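Local coordinates for protein acetyl-CoA acetyltransferase (Mycobacterium smegmatis, PDB 4EGV) that adopts the thiolase fold as a monomer and may act as an acyltransferase, at residues S251-M254 and P260-M263; A311-S316 and G480-A485; N200-R205 and P349-C354. All blocks are in the same frame, centred on the assembly; numbering follows the deposited sequence.

Interaction 1: residues S251-M254 and P260-M263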
# COMPACT_ATOMS: atom_id res chain seq x y z
N SER A 251 26.96 -6.95 0.45
CA SER A 251 25.88 -7.08 -0.52
C SER A 251 24.51 -6.58 0.04
O SER A 251 23.76 -5.88 -0.64
CB SER A 251 25.83 -8.55 -0.98
OG SER A 251 24.79 -8.80 -1.90
N ASN A 252 24.20 -6.96 1.30
CA ASN A 252 22.98 -6.60 2.04
C ASN A 252 23.29 -5.57 3.14
O ASN A 252 23.04 -5.80 4.33
CB ASN A 252 22.34 -7.85 2.66
CG ASN A 252 20.98 -7.57 3.36
OD1 ASN A 252 20.19 -6.75 2.92
ND2 ASN A 252 20.71 -8.28 4.42
N ARG A 253 23.84 -4.44 2.72
CA ARG A 253 24.23 -3.38 3.65
C ARG A 253 23.06 -2.52 4.13
O ARG A 253 22.04 -2.38 3.46
CB ARG A 253 25.35 -2.51 3.05
CG ARG A 253 24.94 -1.81 1.78
CD ARG A 253 26.02 -0.94 1.14
NE ARG A 253 25.41 -0.14 0.07
CZ ARG A 253 24.97 -0.63 -1.11
NH1 ARG A 253 25.09 -1.92 -1.43
NH2 ARG A 253 24.41 0.21 -1.99
N MSE A 254 23.24 -1.96 5.32
CA MSE A 254 22.32 -1.00 5.91
C MSE A 254 22.14 0.22 4.98
O MSE A 254 23.11 0.85 4.62
CB MSE A 254 22.84 -0.57 7.30
CG MSE A 254 22.69 -1.63 8.40
SE MSE A 254 20.78 -2.21 8.72
CE MSE A 254 20.16 -0.71 9.85
N PRO A 260 18.02 -3.29 6.08
CA PRO A 260 19.09 -3.73 5.19
C PRO A 260 18.62 -3.72 3.76
O PRO A 260 17.44 -3.86 3.50
CB PRO A 260 19.39 -5.16 5.64
CG PRO A 260 18.39 -5.49 6.70
CD PRO A 260 17.43 -4.40 6.86
N ARG A 261 19.56 -3.54 2.84
CA ARG A 261 19.26 -3.47 1.41
C ARG A 261 18.30 -4.52 0.85
O ARG A 261 17.47 -4.16 0.07
CB ARG A 261 20.53 -3.48 0.59
CG ARG A 261 20.39 -2.76 -0.72
CD ARG A 261 21.57 -3.01 -1.64
NE ARG A 261 21.14 -3.64 -2.88
CZ ARG A 261 21.17 -4.94 -3.18
NH1 ARG A 261 21.63 -5.86 -2.33
NH2 ARG A 261 20.72 -5.32 -4.36
N LEU A 262 18.42 -5.81 1.20
CA LEU A 262 17.59 -6.84 0.54
C LEU A 262 16.12 -6.74 0.88
O LEU A 262 15.28 -7.33 0.22
CB LEU A 262 18.09 -8.25 0.83
CG LEU A 262 19.41 -8.62 0.17
CD1 LEU A 262 19.69 -10.06 0.44
CD2 LEU A 262 19.37 -8.37 -1.33
N MSE A 263 15.82 -5.97 1.91
CA MSE A 263 14.50 -5.80 2.43
C MSE A 263 13.80 -4.59 1.83
O MSE A 263 12.66 -4.29 2.17
CB MSE A 263 14.65 -5.61 3.93
CG MSE A 263 13.40 -5.73 4.76
SE MSE A 263 13.83 -6.74 6.40
CE MSE A 263 13.61 -8.50 5.63

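Interaction 2: residues A311-S316 and G480-A485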
# COMPACT_ATOMS: atom_id res chain seq x y z
N ALA A 311 -1.35 10.10 17.19
CA ALA A 311 -1.30 9.72 18.60
C ALA A 311 -0.13 8.75 18.88
O ALA A 311 0.62 8.90 19.84
CB ALA A 311 -2.64 9.14 19.05
N ASP A 312 0.03 7.77 18.01
CA ASP A 312 1.14 6.85 18.07
C ASP A 312 1.80 6.79 16.70
O ASP A 312 1.18 6.36 15.75
CB ASP A 312 0.65 5.48 18.47
CG ASP A 312 1.76 4.57 18.98
OD1 ASP A 312 2.95 4.98 18.93
OD2 ASP A 312 1.44 3.44 19.43
N ILE A 313 3.04 7.24 16.60
CA ILE A 313 3.74 7.18 15.33
C ILE A 313 3.93 5.73 14.88
O ILE A 313 3.91 5.45 13.68
CB ILE A 313 5.09 7.96 15.37
CG1 ILE A 313 4.80 9.45 15.56
CG2 ILE A 313 5.88 7.79 14.07
CD1 ILE A 313 6.00 10.36 15.82
N GLY A 314 4.04 4.82 15.84
CA GLY A 314 4.24 3.40 15.58
C GLY A 314 3.01 2.58 15.19
O GLY A 314 3.10 1.37 15.00
N ALA A 315 1.86 3.23 15.07
CA ALA A 315 0.63 2.56 14.67
C ALA A 315 -0.17 3.42 13.72
O ALA A 315 0.04 4.61 13.60
CB ALA A 315 -0.22 2.15 15.89
N SER A 316 -1.10 2.78 13.03
CA SER A 316 -2.02 3.46 12.15
C SER A 316 -3.40 2.85 12.37
O SER A 316 -3.74 1.86 11.76
CB SER A 316 -1.54 3.33 10.69
OG SER A 316 -2.43 3.96 9.79
N GLY A 480 5.71 18.26 26.29
CA GLY A 480 5.03 17.14 25.63
C GLY A 480 4.72 17.32 24.14
O GLY A 480 4.14 16.43 23.52
N SER A 481 5.09 18.47 23.57
CA SER A 481 4.93 18.68 22.13
C SER A 481 6.11 18.06 21.34
O SER A 481 7.21 18.02 21.85
CB SER A 481 4.80 20.18 21.84
OG SER A 481 5.96 20.86 22.21
N ARG A 482 5.88 17.59 20.11
CA ARG A 482 6.93 16.97 19.27
C ARG A 482 7.73 17.97 18.42
O ARG A 482 7.29 19.10 18.16
CB ARG A 482 6.34 15.92 18.33
CG ARG A 482 6.05 14.56 18.97
CD ARG A 482 5.31 13.69 17.97
NE ARG A 482 4.86 12.45 18.55
CZ ARG A 482 3.78 11.75 18.16
NH1 ARG A 482 2.99 12.16 17.18
NH2 ARG A 482 3.49 10.61 18.75
N PHE A 483 8.90 17.53 18.00
CA PHE A 483 9.74 18.28 17.06
C PHE A 483 10.57 17.30 16.24
O PHE A 483 10.67 16.11 16.56
CB PHE A 483 10.67 19.26 17.80
CG PHE A 483 11.68 18.58 18.70
CD1 PHE A 483 12.95 18.26 18.23
CD2 PHE A 483 11.35 18.25 20.02
CE1 PHE A 483 13.87 17.61 19.06
CE2 PHE A 483 12.25 17.61 20.86
CZ PHE A 483 13.51 17.29 20.40
N LEU A 484 11.18 17.83 15.19
CA LEU A 484 12.11 17.10 14.34
C LEU A 484 13.53 17.64 14.52
O LEU A 484 13.72 18.82 14.79
CB LEU A 484 11.68 17.23 12.88
CG LEU A 484 10.66 16.26 12.32
CD1 LEU A 484 10.17 16.79 11.04
CD2 LEU A 484 11.37 14.96 12.14
N ALA A 485 14.52 16.77 14.37
CA ALA A 485 15.91 17.21 14.35
C ALA A 485 16.80 16.35 13.47
O ALA A 485 16.58 15.14 13.29
CB ALA A 485 16.47 17.31 15.75

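Interaction 3: residues N200-R205 and P349-C354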
# COMPACT_ATOMS: atom_id res chain seq x y z
N ASN A 200 10.64 2.30 13.76
CA ASN A 200 11.35 2.41 15.01
C ASN A 200 10.44 2.86 16.13
O ASN A 200 10.66 2.56 17.26
CB ASN A 200 12.55 3.32 14.86
CG ASN A 200 13.70 2.65 14.26
OD1 ASN A 200 13.90 1.50 14.44
ND2 ASN A 200 14.46 3.36 13.54
N ALA A 201 9.38 3.54 15.78
CA ALA A 201 8.32 3.87 16.73
C ALA A 201 7.50 2.64 17.22
O ALA A 201 7.05 2.61 18.36
CB ALA A 201 7.43 4.96 16.19
N ARG A 202 7.33 1.65 16.35
CA ARG A 202 6.63 0.42 16.68
C ARG A 202 7.53 -0.47 17.52
O ARG A 202 7.08 -1.20 18.40
CB ARG A 202 6.21 -0.31 15.41
CG ARG A 202 5.42 -1.56 15.63
CD ARG A 202 5.09 -2.28 14.36
NE ARG A 202 4.50 -3.57 14.66
CZ ARG A 202 5.19 -4.71 14.79
NH1 ARG A 202 6.50 -4.70 14.61
NH2 ARG A 202 4.57 -5.85 15.10
N ARG A 203 8.82 -0.39 17.24
CA ARG A 203 9.79 -1.11 18.05
C ARG A 203 9.82 -0.61 19.50
O ARG A 203 9.96 -1.41 20.43
CB ARG A 203 11.18 -1.04 17.44
CG ARG A 203 12.16 -1.89 18.19
CD ARG A 203 13.54 -1.90 17.63
NE ARG A 203 14.21 -0.62 17.77
CZ ARG A 203 14.84 -0.19 18.85
NH1 ARG A 203 14.86 -0.93 19.91
NH2 ARG A 203 15.44 0.99 18.87
N ALA A 204 9.69 0.71 19.67
CA ALA A 204 9.54 1.34 20.98
C ALA A 204 8.35 0.80 21.76
O ALA A 204 8.53 0.23 22.82
CB ALA A 204 9.43 2.84 20.83
N ARG A 205 7.15 0.96 21.21
CA ARG A 205 5.93 0.46 21.86
C ARG A 205 5.98 -1.02 22.25
O ARG A 205 5.54 -1.37 23.32
CB ARG A 205 4.68 0.76 21.04
CG ARG A 205 3.40 0.54 21.85
CD ARG A 205 2.16 0.48 21.00
NE ARG A 205 2.08 -0.69 20.12
CZ ARG A 205 2.27 -0.65 18.81
NH1 ARG A 205 2.58 0.49 18.21
NH2 ARG A 205 2.18 -1.76 18.09
N PRO A 349 3.47 -1.47 7.32
CA PRO A 349 2.03 -1.46 7.05
C PRO A 349 1.41 -2.84 7.06
O PRO A 349 0.18 -2.95 7.11
CB PRO A 349 1.93 -0.81 5.65
CG PRO A 349 3.21 -0.95 5.09
CD PRO A 349 4.24 -1.02 6.15
N VAL A 350 2.25 -3.87 7.01
CA VAL A 350 1.81 -5.24 7.16
C VAL A 350 1.70 -5.57 8.62
O VAL A 350 0.65 -5.97 9.06
CB VAL A 350 2.73 -6.27 6.47
CG1 VAL A 350 2.19 -7.66 6.69
CG2 VAL A 350 2.84 -5.99 4.99
N PHE A 351 2.77 -5.37 9.36
CA PHE A 351 2.76 -5.49 10.82
C PHE A 351 1.54 -4.84 11.44
O PHE A 351 0.88 -5.41 12.27
CB PHE A 351 4.00 -4.81 11.42
CG PHE A 351 5.22 -5.68 11.44
CD1 PHE A 351 5.12 -7.04 11.69
CD2 PHE A 351 6.47 -5.13 11.25
CE1 PHE A 351 6.25 -7.84 11.73
CE2 PHE A 351 7.60 -5.91 11.29
CZ PHE A 351 7.48 -7.27 11.53
N ASN A 352 1.26 -3.63 10.98
CA ASN A 352 0.27 -2.78 11.55
C ASN A 352 -1.12 -3.33 11.44
O ASN A 352 -1.91 -3.16 12.34
CB ASN A 352 0.37 -1.42 10.90
CG ASN A 352 -0.73 -0.48 11.34
OD1 ASN A 352 -0.78 -0.04 12.50
ND2 ASN A 352 -1.64 -0.18 10.41
N ILE A 353 -1.43 -3.99 10.33
CA ILE A 353 -2.73 -4.64 10.18
C ILE A 353 -2.83 -5.78 11.18
O ILE A 353 -3.80 -5.89 11.93
CB ILE A 353 -2.99 -5.15 8.77
CG1 ILE A 353 -3.20 -3.98 7.83
CG2 ILE A 353 -4.21 -6.06 8.75
CD1 ILE A 353 -4.12 -2.91 8.35
N CYS A 354 -1.77 -6.57 11.22
CA CYS A 354 -1.62 -7.66 12.17
C CYS A 354 -1.77 -7.30 13.66
O CYS A 354 -2.35 -8.05 14.43
CB CYS A 354 -0.28 -8.34 11.90
SG CYS A 354 -0.23 -9.14 10.27

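Interaction 1: residues S251-M254 and P260-M263
Asn252 sets its carboxamide alongside Pro260 CB and against the side chain of Leu262. Its CG sits 3.7 Å from Pro260 CB. Asn252 and Pro260 run side by side and point the same way, while Leu262 crosses the amide and brings CB and CG up to it. CG of Asn252 is anti to the backbone N (chi1 -175°), which carries the amide across to the other segment. There OD1 takes a hydrogen bond from Leu262 N, 2.6 Å long and nearly straight at 170°. The donor is tilted from the carbonyl plane. ND2 donates to the carbonyl oxygens of Leu245 and Thr247. The buried amide is thus held at both ends, and its rotation is fixed.

Next to it, Arg261 N donates to Arg253 O at 2.8 Å. The Arg261 side chain bends at chi3, and NH1 reaches Ser251 O at the guanidinium edge, 2.7 Å away, in a weak hydrogen bond. The guanidinium planes of Arg253 and Arg261 are almost parallel, but the groups are not stacked. Arg253 NH1 lies 3.7 Å from Arg261 CD, so the aliphatic part of one meets the charged end of the other. Selenomethionine Met254 packs its SE loosely near Pro260 N.

Met254 and Pro260 form an antiparallel, non-hydrogen-bonded pair whose side chains diverge. Within the second segment, Met263 N bonds back to Pro260 O in a 3-10 turn. Leu262 and Met263 touch Leu245 of helix 242-246. The arrangement is that of a small two-stranded beta hairpin, strands 254-256 and 259-260, whose open end is tied to helix 242-246 through an asparagine amide.

Interaction 2: residues A311-S316 and G480-A485
The loop 311-316 and the start of strand 482-487 keep their backbones well apart, with Ala311 CA and Arg482 CA 11.0 Å from each other as the nearest pair. Side chains bridge the distance. Arg482 stretches out from the strand, extended from CG to NE, and Ile313 comes from the opposite direction to meet it. CD1 of Ile313 stands over the centre of one guanidinium face, 3.5 Å from Arg482 CZ. CG1 of Ile313 is also close to this group, 3.6 Å from Arg482 NH2. CG1 of Ile313 is anti to its carbonyl carbon (chi1 -65°), and the extended chi2 sends CD1 on across the plane. This is apolar contact with the flat face of a cation, and it leaves the N-H groups at the rim able to bond in other directions.

Those bonds lie largely outside the two segments. NE forms a salt bridge with Glu458, and NH1 donates to the backbone oxygens of Leu308 and Arg310. The guanidinium is therefore gripped round its rim, which fixes the plane that Ile313 covers. NH2 lies 3.5 Å from Ala311 O, obliquely, as a contact and not as one of these bonds.

The loop has its own internal bracing. Asp312 to Ala315 is a type I beta turn, closed by Ala315 N to Asp312 O. Asp312 OD1 also accepts from Gly314 N at 3.3 Å, an Asx turn, with the donor above the carboxylate plane. Ile313 is the second residue of the beta turn, consistent with its side chain being held toward Arg482.

Ile313 also touches Leu198 and Ala201 of helix 191-206 and Ile474 of strand 470-476. Arg482 packs on Ile474 as well. The contact thus joins the loop before helix 317-330 to strand 482-487 of the antiparallel sheet, in the additional C-terminal domain, with helix 191-206 lying against the loop.

Interaction 3: residues N200-R205 and P349-C354
Arg202 and Phe351 stack between two helices, and these two buried side chains make the whole contact. The stacking is flat. The guanidinium and ring planes are 3° apart, and their centres are separated by 3.9 Å. The arrangement is offset: Arg202 NH1 lies over the ring toward its rim, 3.4 Å from Phe351 CD2, while the centre of the guanidinium sits over Phe351 CG. It is also a cation-pi contact, with CZ 29° off the ring normal. NE of Arg202 lies 3.5 Å from Phe351 CB, so the methylene is covered too. The side chains cross at about a right angle. Arg202 has CG anti to the backbone N (chi1 -177°) and stays extended to NE, which spans the distance from one helix to the other.

Polar bonds hold the cation in this plane. NE of Arg202 makes a salt bridge with Asp355, one turn beyond Phe351 on the same helix. NH1 has a weak hydrogen bond to the hydroxyl of Tyr213. The carboxylate and the ring thus come from one helix and take the same arginine, one at its rim and the other on its face.

The ring also packs on Leu220 of helix 210-230 and touches the Glu199 side chain of helix 191-206.

The nearest CA atoms, of Arg202 and Asn352, are 8.8 Å apart. The arrangement is a stacked arginine-aromatic cation-pi pair, here joining helix 191-206 to helix 348-357 inside the thiolase fold.

How the interactions relate
Interactions 2 and 3 touch directly, with centres 14 Å apart. Asn352 OD1 of segment 349-354 probably accepts a hydrogen bond from Ser316 N, 2.9 Å away. In segment 200-205, Arg205 NH1 lies 3.4 Å from Asp312 OD2 in a long, weak ion pair, and Ala201 CB packs on Gly314 N. The 311-316 loop thus meets both helices of interaction 3 and the C-terminal sheet as well. Interaction 1 stands apart. Its nearest atoms are about 8 Å from interaction 3 and about 16 Å from interaction 2. In sequence it is nested inside the loop closed by interaction 3, whereas interactions 2 and 3 cross.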